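Isomerase prhC (Penicillium brasilianum, PDB 5X9J) acts as an isomerase in the biosynthesis of paraherquonin, a fungal meroterpenoid with a highly congested hexacyclic skeleton. Local coordinates at residues 123-127 with 152-156; 90-96 with 111-117; 57-63 with 142-148. All blocks are in the same frame, centred on the assembly; numbering follows the deposited sequence.

Contact 1 (123-127 with 152-156)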
# COMPACT_ATOMS: atom_id res chain seq x y z
N PRO B 123 -3.07 -5.45 -21.97
CA PRO B 123 -3.13 -6.15 -20.68
C PRO B 123 -2.79 -5.23 -19.52
O PRO B 123 -1.95 -4.33 -19.64
CB PRO B 123 -2.10 -7.27 -20.84
CG PRO B 123 -1.96 -7.45 -22.34
CD PRO B 123 -2.10 -6.07 -22.90
N TYR B 124 -3.46 -5.46 -18.39
CA TYR B 124 -3.26 -4.66 -17.19
C TYR B 124 -3.00 -5.60 -16.03
O TYR B 124 -3.71 -6.59 -15.86
CB TYR B 124 -4.49 -3.80 -16.90
CG TYR B 124 -4.41 -2.96 -15.64
CD1 TYR B 124 -3.40 -2.03 -15.46
CD2 TYR B 124 -5.39 -3.07 -14.65
CE1 TYR B 124 -3.34 -1.23 -14.32
CE2 TYR B 124 -5.33 -2.29 -13.50
CZ TYR B 124 -4.30 -1.37 -13.34
OH TYR B 124 -4.26 -0.58 -12.23
N GLU B 125 -1.97 -5.29 -15.25
CA GLU B 125 -1.69 -6.04 -14.03
C GLU B 125 -1.29 -5.05 -12.96
O GLU B 125 -0.52 -4.12 -13.21
CB GLU B 125 -0.59 -7.08 -14.26
CG GLU B 125 -0.99 -8.14 -15.28
CD GLU B 125 0.14 -9.07 -15.67
OE1 GLU B 125 1.32 -8.71 -15.47
OE2 GLU B 125 -0.16 -10.17 -16.19
N ASN B 126 -1.85 -5.22 -11.76
CA ASN B 126 -1.48 -4.37 -10.64
C ASN B 126 -1.44 -5.23 -9.39
O ASN B 126 -1.90 -6.38 -9.38
CB ASN B 126 -2.43 -3.17 -10.50
CG ASN B 126 -1.71 -1.93 -9.98
OD1 ASN B 126 -0.77 -2.05 -9.21
ND2 ASN B 126 -2.14 -0.74 -10.40
N GLU B 127 -0.83 -4.68 -8.34
CA GLU B 127 -0.73 -5.31 -7.04
C GLU B 127 -1.12 -4.28 -6.00
O GLU B 127 -0.88 -3.08 -6.16
CB GLU B 127 0.67 -5.87 -6.79
CG GLU B 127 1.01 -7.05 -7.72
CD GLU B 127 2.47 -7.46 -7.69
OE1 GLU B 127 3.14 -7.25 -6.64
OE2 GLU B 127 2.97 -7.98 -8.71
N ARG B 152 1.82 1.53 -12.55
CA ARG B 152 0.99 0.62 -13.34
C ARG B 152 -0.31 1.29 -13.75
O ARG B 152 -0.72 1.23 -14.91
CB ARG B 152 0.69 -0.66 -12.55
CG ARG B 152 1.88 -1.58 -12.37
CD ARG B 152 2.22 -2.30 -13.68
NE ARG B 152 3.41 -3.14 -13.55
CZ ARG B 152 3.43 -4.36 -13.04
NH1 ARG B 152 2.31 -4.90 -12.59
NH2 ARG B 152 4.56 -5.05 -12.98
N LYS B 153 -0.96 1.97 -12.81
CA LYS B 153 -2.22 2.62 -13.14
C LYS B 153 -2.01 3.80 -14.09
O LYS B 153 -2.80 3.98 -15.03
CB LYS B 153 -2.94 3.10 -11.89
CG LYS B 153 -4.29 3.68 -12.24
CD LYS B 153 -5.08 4.10 -11.03
CE LYS B 153 -6.54 4.28 -11.40
NZ LYS B 153 -7.23 5.17 -10.42
N GLN B 154 -0.99 4.62 -13.85
CA GLN B 154 -0.77 5.76 -14.73
C GLN B 154 -0.42 5.31 -16.15
O GLN B 154 -0.83 5.95 -17.12
CB GLN B 154 0.33 6.68 -14.18
CG GLN B 154 0.45 7.97 -14.99
CD GLN B 154 -0.88 8.76 -15.08
OE1 GLN B 154 -1.56 8.99 -14.07
NE2 GLN B 154 -1.26 9.15 -16.30
N ASP B 155 0.35 4.23 -16.27
CA ASP B 155 0.67 3.69 -17.59
C ASP B 155 -0.59 3.22 -18.31
O ASP B 155 -0.74 3.46 -19.52
CB ASP B 155 1.67 2.53 -17.48
CG ASP B 155 3.09 2.98 -17.16
OD1 ASP B 155 3.40 4.19 -17.30
OD2 ASP B 155 3.92 2.12 -16.78
N LEU B 156 -1.50 2.57 -17.59
CA LEU B 156 -2.78 2.19 -18.19
C LEU B 156 -3.54 3.43 -18.67
O LEU B 156 -4.02 3.47 -19.80
CB LEU B 156 -3.63 1.40 -17.20
CG LEU B 156 -5.07 1.13 -17.69
CD1 LEU B 156 -5.08 0.28 -18.97
CD2 LEU B 156 -5.90 0.47 -16.61
O HOH W 1 1.98 -7.50 -11.26
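One face of the Y124 ring is covered by L156. Methyl CD2 of L156 lies over the middle of that ring, 3.7 Å from its centroid and 10° off the normal, a CH-pi contact. At the ring edge CE1 of Y124 meets R152 O at 3.6 Å. The Y124 side chain leaves with CG anti to the backbone N (chi1 178°), which carries the ring towards the helix. The phenol OH then takes a nearly straight bond from N126 ND2, 2.8 Å long and in the plane of the amide. N126 OD1 accepts from E127 N and from D149 N, so this amide is held at both ends while its ND2 also rests on R152 CB. The R152 guanidinium is met at its edge. NH1 of R152 gives a hydrogen bond to E125 O (3.0 Å), approaching from above the carbonyl plane. Water 1, in the guanidinium plane, joins R152 NH1 to E127 OE2. Beyond this contact, W83 meets the Y124 ring, and R152 and E127 pack on P64 of the second subunit. Residues 152-156 run roughly antiparallel to 124-127, and helix 150-162 packs on the sheet, consistent with the cone-shaped alpha+beta fold of SnoaL-like proteins.

Contact 2 (90-96 with 111-117)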
# COMPACT_ATOMS: atom_id res chain seq x y z
N SER B 90 -11.75 -9.25 -15.82
CA SER B 90 -11.21 -8.65 -14.61
C SER B 90 -11.13 -9.68 -13.49
O SER B 90 -12.13 -10.33 -13.17
CB SER B 90 -12.08 -7.48 -14.15
OG SER B 90 -11.97 -6.38 -15.02
N LYS B 91 -9.94 -9.80 -12.89
CA LYS B 91 -9.68 -10.73 -11.80
C LYS B 91 -9.03 -9.98 -10.65
O LYS B 91 -8.23 -9.07 -10.87
CB LYS B 91 -8.76 -11.88 -12.25
CG LYS B 91 -9.31 -12.75 -13.38
CD LYS B 91 -8.23 -13.67 -13.95
CE LYS B 91 -8.74 -14.52 -15.13
NZ LYS B 91 -9.78 -15.51 -14.71
N PHE B 92 -9.35 -10.38 -9.41
CA PHE B 92 -8.83 -9.75 -8.20
C PHE B 92 -8.71 -10.85 -7.15
O PHE B 92 -9.70 -11.53 -6.86
CB PHE B 92 -9.75 -8.62 -7.74
CG PHE B 92 -9.15 -7.68 -6.71
CD1 PHE B 92 -9.33 -7.89 -5.35
CD2 PHE B 92 -8.44 -6.56 -7.11
CE1 PHE B 92 -8.79 -7.02 -4.40
CE2 PHE B 92 -7.89 -5.68 -6.17
CZ PHE B 92 -8.07 -5.91 -4.82
N TRP B 93 -7.51 -11.06 -6.61
CA TRP B 93 -7.32 -12.19 -5.72
C TRP B 93 -6.24 -11.87 -4.69
O TRP B 93 -5.31 -11.11 -4.95
CB TRP B 93 -6.94 -13.47 -6.49
CG TRP B 93 -5.59 -13.40 -7.20
CD1 TRP B 93 -4.41 -13.92 -6.76
CD2 TRP B 93 -5.31 -12.80 -8.48
NE1 TRP B 93 -3.41 -13.67 -7.67
CE2 TRP B 93 -3.94 -12.99 -8.73
CE3 TRP B 93 -6.08 -12.12 -9.42
CZ2 TRP B 93 -3.32 -12.52 -9.89
CZ3 TRP B 93 -5.46 -11.65 -10.57
CH2 TRP B 93 -4.09 -11.85 -10.80
N ILE B 94 -6.37 -12.50 -3.51
CA ILE B 94 -5.39 -12.32 -2.44
C ILE B 94 -4.12 -13.08 -2.78
O ILE B 94 -4.15 -14.23 -3.26
CB ILE B 94 -5.98 -12.79 -1.10
CG1 ILE B 94 -7.23 -11.98 -0.77
CG2 ILE B 94 -4.96 -12.64 0.02
CD1 ILE B 94 -7.82 -12.33 0.58
N ILE B 95 -2.98 -12.43 -2.56
CA ILE B 95 -1.66 -13.03 -2.73
C ILE B 95 -0.93 -12.98 -1.39
O ILE B 95 -1.28 -12.21 -0.49
CB ILE B 95 -0.81 -12.31 -3.80
CG1 ILE B 95 -0.59 -10.84 -3.40
CG2 ILE B 95 -1.47 -12.42 -5.18
CD1 ILE B 95 0.40 -10.06 -4.31
N ASP B 96 0.10 -13.81 -1.27
CA ASP B 96 1.08 -13.74 -0.18
C ASP B 96 0.36 -13.72 1.17
O ASP B 96 0.52 -12.81 1.98
CB ASP B 96 1.98 -12.50 -0.36
CG ASP B 96 3.16 -12.48 0.60
OD1 ASP B 96 3.55 -13.56 1.11
OD2 ASP B 96 3.72 -11.38 0.85
N PHE B 111 -4.62 -6.98 3.74
CA PHE B 111 -4.11 -8.08 2.95
C PHE B 111 -3.55 -7.57 1.63
O PHE B 111 -3.97 -6.53 1.12
CB PHE B 111 -5.18 -9.15 2.69
CG PHE B 111 -6.43 -8.62 2.02
CD1 PHE B 111 -6.56 -8.66 0.63
CD2 PHE B 111 -7.47 -8.10 2.77
CE1 PHE B 111 -7.71 -8.20 0.02
CE2 PHE B 111 -8.61 -7.63 2.17
CZ PHE B 111 -8.75 -7.69 0.78
N ARG B 112 -2.60 -8.31 1.09
CA ARG B 112 -2.06 -8.05 -0.23
C ARG B 112 -2.92 -8.72 -1.28
O ARG B 112 -3.41 -9.84 -1.07
CB ARG B 112 -0.62 -8.55 -0.32
CG ARG B 112 0.36 -7.84 0.59
CD ARG B 112 1.75 -8.43 0.38
NE ARG B 112 2.33 -8.01 -0.89
CZ ARG B 112 3.50 -8.43 -1.35
NH1 ARG B 112 4.22 -9.30 -0.65
NH2 ARG B 112 3.96 -7.97 -2.51
N ALA B 113 -3.12 -8.04 -2.40
CA ALA B 113 -3.94 -8.57 -3.48
C ALA B 113 -3.29 -8.23 -4.81
O ALA B 113 -2.44 -7.33 -4.90
CB ALA B 113 -5.37 -8.02 -3.42
N ALA B 114 -3.66 -8.98 -5.83
CA ALA B 114 -3.26 -8.70 -7.20
C ALA B 114 -4.51 -8.63 -8.05
O ALA B 114 -5.55 -9.18 -7.71
CB ALA B 114 -2.28 -9.76 -7.74
N CYS B 115 -4.41 -7.92 -9.17
CA CYS B 115 -5.51 -7.84 -10.11
C CYS B 115 -4.95 -7.83 -11.52
O CYS B 115 -3.77 -7.54 -11.75
CB CYS B 115 -6.38 -6.60 -9.89
SG CYS B 115 -5.49 -5.06 -10.10
N SER B 116 -5.82 -8.19 -12.46
CA SER B 116 -5.47 -8.22 -13.87
C SER B 116 -6.73 -8.04 -14.70
O SER B 116 -7.85 -8.30 -14.23
CB SER B 116 -4.78 -9.52 -14.26
OG SER B 116 -5.61 -10.64 -14.00
N ALA B 117 -6.54 -7.58 -15.93
CA ALA B 117 -7.63 -7.39 -16.86
C ALA B 117 -7.06 -7.20 -18.25
O ALA B 117 -5.93 -6.72 -18.41
CB ALA B 117 -8.50 -6.19 -16.49
O HOH W 2 -2.01 -11.00 2.02
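W93 lays its indole flat over A114. The six-membered ring sits above the A114 methyl, its centroid 4.0 Å from A114 CB, and A114 O lies under the same rings nearer the rim. S116 OG meets the indole at its edge. The A114 methyl is the bump here, with W93 on one flank and I95 CG2 on another, 3.8 Å from A114 CB. On the other face of the sheet the F92 ring settles across two small residues: its CZ touches A113 CB at 3.7 Å and its CD2 touches C115 CB at 3.5 Å. Next to it I94 reaches over a face of the F111 ring, with I94 CD1 4.3 Å from the ring centroid. C38 of helix 26-43 packs on all three of F92, I94 and F111. R112 meets D96 at the far end. Its NH1 forms a salt bridge with D96 OD2 (2.6 Å), a bent bond on the anti side of a carboxylate turned 79° from the guanidinium. I95 CD1 lies over a guanidinium face. A leucine in place of R112 would probably leave the D96 carboxylate without its charged mate and free to turn. Backbone bonds bind K91 to S116, W93 to A114 and I95 N to R112 O, while F92-C115 and I94-A113 are non-hydrogen-bonded pairs. From K91 to I94 this is an antiparallel beta ladder, its F92, I94 and F111 face turned to helix 26-43.

Contact 3 (57-63 with 142-148)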
# COMPACT_ATOMS: atom_id res chain seq x y z
N CYS B 57 -20.72 2.81 3.68
CA CYS B 57 -19.34 2.40 3.39
C CYS B 57 -18.65 3.43 2.50
O CYS B 57 -19.21 3.93 1.53
CB CYS B 57 -19.33 1.04 2.69
SG CYS B 57 -17.65 0.36 2.44
N LEU B 58 -17.40 3.74 2.84
CA LEU B 58 -16.58 4.62 2.02
C LEU B 58 -15.33 3.87 1.56
O LEU B 58 -14.76 3.09 2.31
CB LEU B 58 -16.17 5.87 2.81
CG LEU B 58 -17.31 6.83 3.17
CD1 LEU B 58 -16.81 7.94 4.08
CD2 LEU B 58 -17.91 7.41 1.89
N THR B 59 -14.92 4.14 0.32
CA THR B 59 -13.69 3.61 -0.25
C THR B 59 -12.66 4.73 -0.37
O THR B 59 -12.93 5.76 -0.99
CB THR B 59 -13.94 3.00 -1.64
OG1 THR B 59 -14.92 1.96 -1.54
CG2 THR B 59 -12.64 2.41 -2.21
N TYR B 60 -11.49 4.53 0.22
CA TYR B 60 -10.39 5.48 0.14
C TYR B 60 -9.27 4.91 -0.72
O TYR B 60 -8.64 3.92 -0.34
CB TYR B 60 -9.82 5.80 1.53
CG TYR B 60 -10.81 6.33 2.53
CD1 TYR B 60 -11.65 5.47 3.22
CD2 TYR B 60 -10.87 7.69 2.82
CE1 TYR B 60 -12.55 5.95 4.16
CE2 TYR B 60 -11.77 8.19 3.77
CZ TYR B 60 -12.61 7.30 4.43
OH TYR B 60 -13.51 7.76 5.36
N GLN B 61 -9.00 5.55 -1.85
CA GLN B 61 -7.78 5.26 -2.59
C GLN B 61 -6.65 6.07 -1.95
O GLN B 61 -6.82 7.27 -1.69
CB GLN B 61 -7.94 5.61 -4.07
CG GLN B 61 -9.16 4.97 -4.72
CD GLN B 61 -9.02 3.47 -4.87
OE1 GLN B 61 -9.93 2.70 -4.54
NE2 GLN B 61 -7.87 3.04 -5.37
N CYS B 62 -5.52 5.43 -1.70
CA CYS B 62 -4.49 6.02 -0.84
C CYS B 62 -3.20 6.37 -1.56
O CYS B 62 -2.17 6.55 -0.91
CB CYS B 62 -4.20 5.08 0.33
SG CYS B 62 -5.62 4.87 1.44
N CYS B 63 -3.21 6.46 -2.89
CA CYS B 63 -2.04 6.97 -3.60
C CYS B 63 -2.27 8.43 -3.92
O CYS B 63 -3.17 8.75 -4.72
CB CYS B 63 -1.77 6.17 -4.87
SG CYS B 63 -1.31 4.45 -4.52
N ASP B 142 -17.52 -1.99 6.10
CA ASP B 142 -17.91 -0.61 6.41
C ASP B 142 -16.88 0.42 5.98
O ASP B 142 -17.19 1.61 5.93
CB ASP B 142 -18.19 -0.48 7.92
CG ASP B 142 -18.79 0.88 8.31
OD1 ASP B 142 -19.71 1.39 7.63
OD2 ASP B 142 -18.31 1.46 9.31
N GLY B 143 -15.66 -0.01 5.66
CA GLY B 143 -14.63 0.87 5.16
C GLY B 143 -13.60 0.12 4.34
O GLY B 143 -13.27 -1.03 4.66
N ILE B 144 -13.10 0.74 3.28
CA ILE B 144 -12.12 0.14 2.38
C ILE B 144 -11.02 1.16 2.13
O ILE B 144 -11.31 2.29 1.73
CB ILE B 144 -12.75 -0.29 1.04
CG1 ILE B 144 -13.91 -1.25 1.27
CG2 ILE B 144 -11.70 -0.91 0.10
CD1 ILE B 144 -14.91 -1.30 0.11
N TRP B 145 -9.78 0.76 2.36
CA TRP B 145 -8.61 1.55 1.98
C TRP B 145 -7.82 0.72 0.98
O TRP B 145 -7.58 -0.47 1.21
CB TRP B 145 -7.74 1.89 3.19
CG TRP B 145 -8.45 2.77 4.18
CD1 TRP B 145 -8.29 4.12 4.34
CD2 TRP B 145 -9.43 2.36 5.14
NE1 TRP B 145 -9.13 4.58 5.34
CE2 TRP B 145 -9.83 3.52 5.86
CE3 TRP B 145 -10.02 1.13 5.47
CZ2 TRP B 145 -10.79 3.48 6.87
CZ3 TRP B 145 -10.96 1.10 6.49
CH2 TRP B 145 -11.34 2.27 7.18
N GLU B 146 -7.41 1.34 -0.13
CA GLU B 146 -6.67 0.61 -1.14
C GLU B 146 -5.39 1.34 -1.51
O GLU B 146 -5.41 2.54 -1.79
CB GLU B 146 -7.50 0.38 -2.41
CG GLU B 146 -6.67 -0.29 -3.51
CD GLU B 146 -7.45 -0.63 -4.78
OE1 GLU B 146 -7.53 -1.84 -5.10
OE2 GLU B 146 -7.94 0.31 -5.48
N PHE B 147 -4.29 0.60 -1.53
CA PHE B 147 -3.03 1.03 -2.12
C PHE B 147 -2.78 0.20 -3.37
O PHE B 147 -3.01 -1.01 -3.37
CB PHE B 147 -1.86 0.81 -1.17
CG PHE B 147 -1.89 1.70 0.01
CD1 PHE B 147 -2.75 1.44 1.06
CD2 PHE B 147 -1.05 2.80 0.06
CE1 PHE B 147 -2.78 2.28 2.17
CE2 PHE B 147 -1.06 3.64 1.16
CZ PHE B 147 -1.93 3.38 2.22
N PHE B 148 -2.29 0.84 -4.42
CA PHE B 148 -2.00 0.12 -5.64
C PHE B 148 -0.71 0.69 -6.19
O PHE B 148 -0.21 1.70 -5.68
CB PHE B 148 -3.14 0.25 -6.66
CG PHE B 148 -3.55 1.68 -6.89
CD1 PHE B 148 -4.50 2.27 -6.07
CD2 PHE B 148 -2.94 2.44 -7.86
CE1 PHE B 148 -4.85 3.60 -6.25
CE2 PHE B 148 -3.28 3.77 -8.04
CZ PHE B 148 -4.24 4.35 -7.24
O HOH W 3 -16.67 4.03 5.95
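Q61 bends at chi2 (-70°), while E146 runs out extended (chi1 176°), which lays its carboxylate beside the bent Q61 chain. Q61 NE2 donates to E146 OE2 at 2.7 Å. The bond lies in the Q61 amide plane and uses the anti lone pair of the carboxylate oxygen, although the two groups are turned nearly at right angles. The same NE2 lies 3.2 Å from F148 CE1, placed obliquely to that ring. On the other face of the sheet Y60 and W145 lie alongside each other. Their planes are almost parallel, at 4°, but slid apart so that the rings barely overlap; Y60 CD1 comes within 3.4 Å of W145 NE1. Further along, C62 CB sits over a face of the F147 ring, 3.5 Å from its centroid, and C62 SG is near the edge of the W145 indole. C63 SG stands over the centre of the F148 ring at 3.9 Å from the centroid, and is also close to F148 O. Backbone bonds from Y60 N to I144 O, E146 N to Y60 O and C62 N to E146 O tie the strands in parallel. C62, C63, W145 and F147 also pack on the second subunit. The sulfurs of C62 and C63 thus lie against aromatic rings, while the in-plane NE2 bond probably fixes the rotation of the Q61 amide and steadies E146 OE2.

Overall arrangement
From the N terminus, after helices 26-43 and 46-51 and the short strand 53-54, contact 3 opens at 57-63. Its partner comes only at 142-148, so it closes a long loop. Contact 2 lies wholly within that loop and joins strand 90-94 to strand 108-119. It closes before contact 1 opens at 123-127. Contact 1 closes on helix 150-162, beyond the end of contact 3, so those two cross. Strand 124-134 stands between strands 108-119 and 141-148, so all three contacts reach one mixed sheet. Contact 2 and contact 3 build the sheet itself, and contact 1 fastens the later helix to it. All three reach the second subunit of the homodimer.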